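Local atomic coordinates of carbamate kinase (Aeropyrum pernix, PDB entry 2E9Y), a protein that probably catalyses the reversible phosphoryl transfer between ATP and carbamate that makes or consumes carbamoyl phosphate. Residues A68-P71 / E72-R75; S220-L223 / A224-N228; G273-G276 / P277-E280. All coordinates share one frame; numbering follows the deposited sequence.

Contact 1: A68-P71 / E72-R75; sequences ALPP and ERPR
Arg75 reaches back across the loop and grips two successive carbonyls, its NH2 donating to Leu69 O at 2.8 Å and its NH1 to Pro70 O at 3.0 Å. Both oxygens lie at the guanidinium edge, somewhat tilted from its plane, while Pro71 O lies over one face. A bend at chi2 (81°) turns the arginine chain back toward these acceptors, and NH1 adds a weak bond to Arg73 O. Arginine suits the place because one flat group can serve several carbonyls at once.

Pro70 O also accepts from Arg73 N at 2.9 Å, closing a type I turn from Pro70 to Arg73; the two donors come from opposite faces of its carbonyl plane. Proline fits the second turn position, since the ring of Pro71 already fixes phi near the required value (-46°). A water bridges the turn, donating to both Pro71 O and Arg73 O.

Packing is modest. Leu69 CB meets Arg73 CB at 3.9 Å, and the ring of Pro70 lies beside the start of the Arg73 chain, its CD 3.8 Å from Arg73 CG. Glu72, folded over at chi2, lays OE2 3.2 Å from Pro70 CB.

The loop joins helix 56-67 to helix 78-103. Glu67, at the end of the first helix, forms a salt bridge with Arg75 NE. Arg73 NE forms another with Glu64 of the second subunit, and Tyr61 of that subunit packs on Leu69 and hydrogen-bonds to Pro74 O, so the turn forms part of the dimer interface.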
loop_
_atom_site.group_PDB
_atom_site.type_symbol
_atom_site.label_atom_id
_atom_site.label_comp_id
_atom_site.label_asym_id
_atom_site.label_seq_id
_atom_site.Cartn_x
_atom_site.Cartn_y
_atom_site.Cartn_z
ATOM N N ALA A 68 19.721 -7.652 -1.711
ATOM C CA ALA A 68 20.190 -9.005 -2.011
ATOM C C ALA A 68 20.186 -9.280 -3.515
ATOM O O ALA A 68 20.752 -10.275 -3.975
ATOM C CB ALA A 68 19.331 -10.038 -1.290
ATOM N N LEU A 69 19.545 -8.398 -4.277
ATOM C CA LEU A 69 19.481 -8.537 -5.728
ATOM C C LEU A 69 20.858 -8.289 -6.336
ATOM O O LEU A 69 21.722 -7.679 -5.704
ATOM C CB LEU A 69 18.499 -7.518 -6.325
ATOM C CG LEU A 69 17.006 -7.647 -6.005
ATOM C CD1 LEU A 69 16.277 -6.358 -6.375
ATOM C CD2 LEU A 69 16.427 -8.830 -6.770
ATOM N N PRO A 70 21.081 -8.770 -7.574
ATOM C CA PRO A 70 22.374 -8.561 -8.234
ATOM C C PRO A 70 22.614 -7.057 -8.315
ATOM O O PRO A 70 21.672 -6.281 -8.478
ATOM C CB PRO A 70 22.161 -9.185 -9.608
ATOM C CG PRO A 70 21.214 -10.310 -9.314
ATOM C CD PRO A 70 20.218 -9.653 -8.376
ATOM N N PRO A 71 23.879 -6.628 -8.205
ATOM C CA PRO A 71 24.258 -5.214 -8.257
ATOM C C PRO A 71 23.628 -4.388 -9.376
ATOM O O PRO A 71 23.378 -3.198 -9.198
ATOM C CB PRO A 71 25.780 -5.275 -8.374
ATOM C CG PRO A 71 26.115 -6.494 -7.590
ATOM C CD PRO A 71 25.072 -7.482 -8.063
ATOM N N GLU A 72 23.367 -5.010 -10.523
ATOM C CA GLU A 72 22.793 -4.279 -11.647
ATOM C C GLU A 72 21.310 -3.941 -11.506
ATOM O O GLU A 72 20.809 -3.049 -12.193
ATOM C CB GLU A 72 23.021 -5.036 -12.965
ATOM C CG GLU A 72 22.317 -6.383 -13.087
ATOM C CD GLU A 72 23.165 -7.544 -12.605
ATOM O OE1 GLU A 72 24.283 -7.305 -12.094
ATOM O OE2 GLU A 72 22.713 -8.702 -12.740
ATOM N N ARG A 73 20.612 -4.640 -10.617
ATOM C CA ARG A 73 19.188 -4.390 -10.412
ATOM C C ARG A 73 18.998 -3.146 -9.548
ATOM O O ARG A 73 19.805 -2.856 -8.663
ATOM C CB ARG A 73 18.532 -5.600 -9.735
ATOM C CG ARG A 73 18.683 -6.913 -10.502
ATOM C CD ARG A 73 17.917 -6.903 -11.819
ATOM N NE ARG A 73 16.478 -7.079 -11.625
ATOM C CZ ARG A 73 15.547 -6.287 -12.151
ATOM N NH1 ARG A 73 15.897 -5.254 -12.909
ATOM N NH2 ARG A 73 14.262 -6.526 -11.917
ATOM N N PRO A 74 17.931 -2.382 -9.797
ATOM C CA PRO A 74 17.723 -1.186 -8.979
ATOM C C PRO A 74 17.137 -1.522 -7.609
ATOM O O PRO A 74 16.403 -2.499 -7.466
ATOM C CB PRO A 74 16.757 -0.363 -9.822
ATOM C CG PRO A 74 15.897 -1.432 -10.447
ATOM C CD PRO A 74 16.932 -2.463 -10.880
ATOM N N ARG A 75 17.493 -0.731 -6.602
ATOM C CA ARG A 75 16.947 -0.918 -5.260
ATOM C C ARG A 75 15.924 0.195 -5.086
ATOM O O ARG A 75 16.190 1.345 -5.433
ATOM C CB ARG A 75 18.019 -0.756 -4.176
ATOM C CG ARG A 75 18.965 -1.930 -3.997
ATOM C CD ARG A 75 20.102 -1.956 -5.017
ATOM N NE ARG A 75 21.061 -2.993 -4.645
ATOM C CZ ARG A 75 21.298 -4.099 -5.343
ATOM N NH1 ARG A 75 20.657 -4.333 -6.485
ATOM N NH2 ARG A 75 22.147 -5.001 -4.868
HETATM O O HOH W 1 21.881 -0.881 -8.796
#

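Contact 2: S220-L223 / A224-N228; sequences SSLL and ATQLN
Leu223 and Leu227, one helical turn apart, meet at a slant, with Leu223 CG 3.7 Å from Leu227 CD1. Their first torsions differ: Leu223 holds CG anti to its backbone N (179°), whereas Leu227 sets CG beside N (-74°), bringing its CD1 against both CG and CD1 of Leu223. Branched and wholly apolar, the pair suits the buried face, where both touch Ile179 of helix 176-185.

Leu222 and Gln226 repeat the four-residue spacing with mixed chemistry. Leu222 CD1 rests on the aliphatic part of Gln226, 4.0 Å from its CG, while the amide end extends beyond and accepts from Ile173 N of strand 170-173 through OE1. Glutamine thus offers methylenes to the leucine and a polar tip to the strand.

On the flank toward helix 275-289, a water links the hydroxyls of Ser221 and Thr225, lying 2.7 Å from Thr225 OG1 and donating to Ser221 OG; the latter is also bonded to Ala281 O. Ala224, small enough for a buried flank, touches both Val8 of strand 6-10 and Phe285.

Bonds four residues apart run beneath these side chains, from Ala224 N to Ser220 O (2.9 Å) through Leu227 N to Leu223 O (2.8 Å). At Asn228 the backbone takes positive phi (56°), a conformation asparagine tolerates well, and the helix closes in a Schellman motif, a classic C-terminal ending, here on a helix packed against the alpha/beta core of the amino acid kinase fold.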
loop_
_atom_site.group_PDB
_atom_site.type_symbol
_atom_site.label_atom_id
_atom_site.label_comp_id
_atom_site.label_asym_id
_atom_site.label_seq_id
_atom_site.Cartn_x
_atom_site.Cartn_y
_atom_site.Cartn_z
ATOM N N SER A 220 1.887 9.678 15.519
ATOM C CA SER A 220 0.530 9.362 15.972
ATOM C C SER A 220 -0.002 10.459 16.883
ATOM O O SER A 220 -1.191 10.786 16.850
ATOM C CB SER A 220 0.509 8.025 16.721
ATOM O OG SER A 220 0.816 6.949 15.849
ATOM N N SER A 221 0.880 11.021 17.702
ATOM C CA SER A 221 0.487 12.097 18.605
ATOM C C SER A 221 0.054 13.298 17.770
ATOM O O SER A 221 -0.994 13.902 18.015
ATOM C CB SER A 221 1.660 12.484 19.509
ATOM O OG SER A 221 1.274 13.474 20.450
ATOM N N LEU A 222 0.870 13.647 16.781
ATOM C CA LEU A 222 0.551 14.764 15.906
ATOM C C LEU A 222 -0.773 14.521 15.188
ATOM O O LEU A 222 -1.581 15.438 15.045
ATOM C CB LEU A 222 1.674 14.976 14.883
ATOM C CG LEU A 222 1.453 16.083 13.850
ATOM C CD1 LEU A 222 1.252 17.423 14.542
ATOM C CD2 LEU A 222 2.657 16.135 12.919
ATOM N N LEU A 223 -0.998 13.289 14.732
ATOM C CA LEU A 223 -2.243 12.958 14.039
ATOM C C LEU A 223 -3.442 13.160 14.964
ATOM O O LEU A 223 -4.459 13.718 14.557
ATOM C CB LEU A 223 -2.237 11.501 13.557
ATOM C CG LEU A 223 -3.515 11.043 12.837
ATOM C CD1 LEU A 223 -3.751 11.905 11.600
ATOM C CD2 LEU A 223 -3.392 9.575 12.433
ATOM N N ALA A 224 -3.315 12.694 16.202
ATOM C CA ALA A 224 -4.395 12.819 17.182
ATOM C C ALA A 224 -4.747 14.290 17.378
ATOM O O ALA A 224 -5.920 14.663 17.450
ATOM C CB ALA A 224 -3.971 12.193 18.514
ATOM N N THR A 225 -3.718 15.123 17.462
ATOM C CA THR A 225 -3.910 16.554 17.636
ATOM C C THR A 225 -4.589 17.179 16.416
ATOM O O THR A 225 -5.508 17.985 16.561
ATOM C CB THR A 225 -2.560 17.261 17.889
ATOM O OG1 THR A 225 -2.042 16.853 19.160
ATOM C CG2 THR A 225 -2.727 18.775 17.873
ATOM N N GLN A 226 -4.154 16.799 15.217
ATOM C CA GLN A 226 -4.724 17.374 14.002
ATOM C C GLN A 226 -6.150 16.863 13.703
ATOM O O GLN A 226 -6.921 17.488 12.986
ATOM C CB GLN A 226 -3.785 17.078 12.827
ATOM C CG GLN A 226 -2.419 17.749 12.983
ATOM C CD GLN A 226 -1.698 17.794 11.650
ATOM O OE1 GLN A 226 -1.561 16.812 10.938
ATOM N NE2 GLN A 226 -1.146 18.990 11.360
ATOM N N LEU A 227 -6.477 15.668 14.247
ATOM C CA LEU A 227 -7.825 15.127 14.058
ATOM C C LEU A 227 -8.782 15.603 15.155
ATOM O O LEU A 227 -9.958 15.261 15.187
ATOM C CB LEU A 227 -7.758 13.592 14.113
ATOM C CG LEU A 227 -7.157 12.924 12.877
ATOM C CD1 LEU A 227 -7.174 11.398 13.000
ATOM C CD2 LEU A 227 -7.909 13.274 11.597
ATOM N N ASN A 228 -8.235 16.373 16.109
ATOM C CA ASN A 228 -9.031 16.732 17.280
ATOM C C ASN A 228 -9.572 15.481 17.991
ATOM O O ASN A 228 -10.731 15.415 18.379
ATOM C CB ASN A 228 -10.202 17.607 16.825
ATOM C CG ASN A 228 -9.687 18.876 16.190
ATOM O OD1 ASN A 228 -10.241 19.376 15.217
ATOM N ND2 ASN A 228 -8.657 19.460 16.825
HETATM O O HOH W 2 0.544 16.213 19.568
#

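Contact 3: G273-G276 / P277-E280; sequences GSMG and PKVE
At the N-terminal end of helix 275-289, Val279 N donates to Met275 O and Glu280 N to Gly276 O, each at 3.0 Å and close to straight in line with the carbonyl. Ser274 (phi -149°, psi -84°) is not helical, and the chain takes up helical angles after it. Pro277 sits in the first turn, where its nitrogen needs no acceptor and its ring suits helical phi; its CD lies 3.5 Å from Ser274 O. Gly276 is buried and, with no CB to press on the proline after it, readily takes helical angles there.

The side chain of Met275 crosses those of Lys278 and Val279 at about a right angle. With CG anti to N (chi1 -170°) and further bends at chi2 and chi3, Met275 carries SD to 3.8 Å from Lys278 CB, while its CG meets Val279 CG2 at 3.9 Å. Flexible methionine can thus cover two different neighbours. Val279 also touches Leu261 and Phe270.

Lys278 runs out almost straight before bending at chi4, passing Met275 and Ser274 O, the latter 3.6 Å from NZ, to a salt bridge with Asp217 OD2. A glycine-containing loop that leads into a helix start bearing such a lysine belongs to the amino acid kinase fold, where this region probably lies near the nucleotide site. The salt bridge ties the start of helix 275-289 to helix 216-226, on which Asp217 lies.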
loop_
_atom_site.group_PDB
_atom_site.type_symbol
_atom_site.label_atom_id
_atom_site.label_comp_id
_atom_site.label_asym_id
_atom_site.label_seq_id
_atom_site.Cartn_x
_atom_site.Cartn_y
_atom_site.Cartn_z
ATOM N N GLY A 273 15.404 4.699 22.818
ATOM C CA GLY A 273 15.021 3.665 21.876
ATOM C C GLY A 273 13.717 2.943 22.149
ATOM O O GLY A 273 13.370 2.013 21.423
ATOM N N SER A 274 12.980 3.357 23.175
ATOM C CA SER A 274 11.724 2.686 23.484
ATOM C C SER A 274 10.645 3.565 24.113
ATOM O O SER A 274 9.770 4.080 23.420
ATOM C CB SER A 274 11.989 1.482 24.395
ATOM O OG SER A 274 12.635 1.878 25.595
ATOM N N MET A 275 10.709 3.731 25.428
ATOM C CA MET A 275 9.706 4.515 26.137
ATOM C C MET A 275 9.852 6.027 26.012
ATOM O O MET A 275 8.876 6.756 26.177
ATOM C CB MET A 275 9.689 4.115 27.615
ATOM C CG MET A 275 8.526 4.697 28.403
ATOM S SD MET A 275 6.946 4.408 27.586
ATOM C CE MET A 275 6.698 2.656 27.872
ATOM N N GLY A 276 11.061 6.496 25.718
ATOM C CA GLY A 276 11.282 7.927 25.585
ATOM C C GLY A 276 10.352 8.597 24.587
ATOM O O GLY A 276 9.653 9.550 24.937
ATOM N N PRO A 277 10.330 8.137 23.326
ATOM C CA PRO A 277 9.460 8.728 22.305
ATOM C C PRO A 277 7.979 8.655 22.668
ATOM O O PRO A 277 7.209 9.553 22.331
ATOM C CB PRO A 277 9.791 7.911 21.059
ATOM C CG PRO A 277 11.233 7.587 21.260
ATOM C CD PRO A 277 11.272 7.182 22.714
ATOM N N LYS A 278 7.586 7.586 23.353
ATOM C CA LYS A 278 6.197 7.411 23.750
ATOM C C LYS A 278 5.803 8.452 24.800
ATOM O O LYS A 278 4.706 9.015 24.745
ATOM C CB LYS A 278 5.978 5.991 24.281
ATOM C CG LYS A 278 6.100 4.923 23.190
ATOM C CD LYS A 278 6.061 3.514 23.760
ATOM C CE LYS A 278 5.967 2.482 22.642
ATOM N NZ LYS A 278 6.995 2.698 21.593
ATOM N N VAL A 279 6.700 8.710 25.747
ATOM C CA VAL A 279 6.427 9.704 26.776
ATOM C C VAL A 279 6.386 11.082 26.122
ATOM O O VAL A 279 5.518 11.891 26.427
ATOM C CB VAL A 279 7.510 9.681 27.887
ATOM C CG1 VAL A 279 7.416 10.936 28.758
ATOM C CG2 VAL A 279 7.322 8.443 28.748
ATOM N N GLU A 280 7.315 11.333 25.206
ATOM C CA GLU A 280 7.365 12.618 24.514
ATOM C C GLU A 280 6.062 12.836 23.750
ATOM O O GLU A 280 5.483 13.922 23.780
ATOM C CB GLU A 280 8.539 12.656 23.533
ATOM C CG GLU A 280 8.800 14.042 22.955
ATOM C CD GLU A 280 9.797 14.031 21.810
ATOM O OE1 GLU A 280 10.818 13.319 21.911
ATOM O OE2 GLU A 280 9.563 14.745 20.813
#

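The three contacts follow one another along the chain, all within the amino acid kinase fold. Contact 1 stands apart, about 36 Å between centres from contact 3 and 39 Å from contact 2, across the chain's centre from the latter; it belongs to the loop between helices 56-67 and 78-103, at the subunit interface. Contacts 2 and 3 are neighbours, centres about 17 Å apart and nearest atoms about 5 Å. Their helices, 216-226 and 275-289, pack on each other and on the large mixed sheet, the first against strand 6-10 and the second against strand 231-236, and these two strands are parallel neighbours. Contact 1 thus serves dimer assembly, while contacts 2 and 3 join within the core through the Lys278 to Asp217 salt bridge.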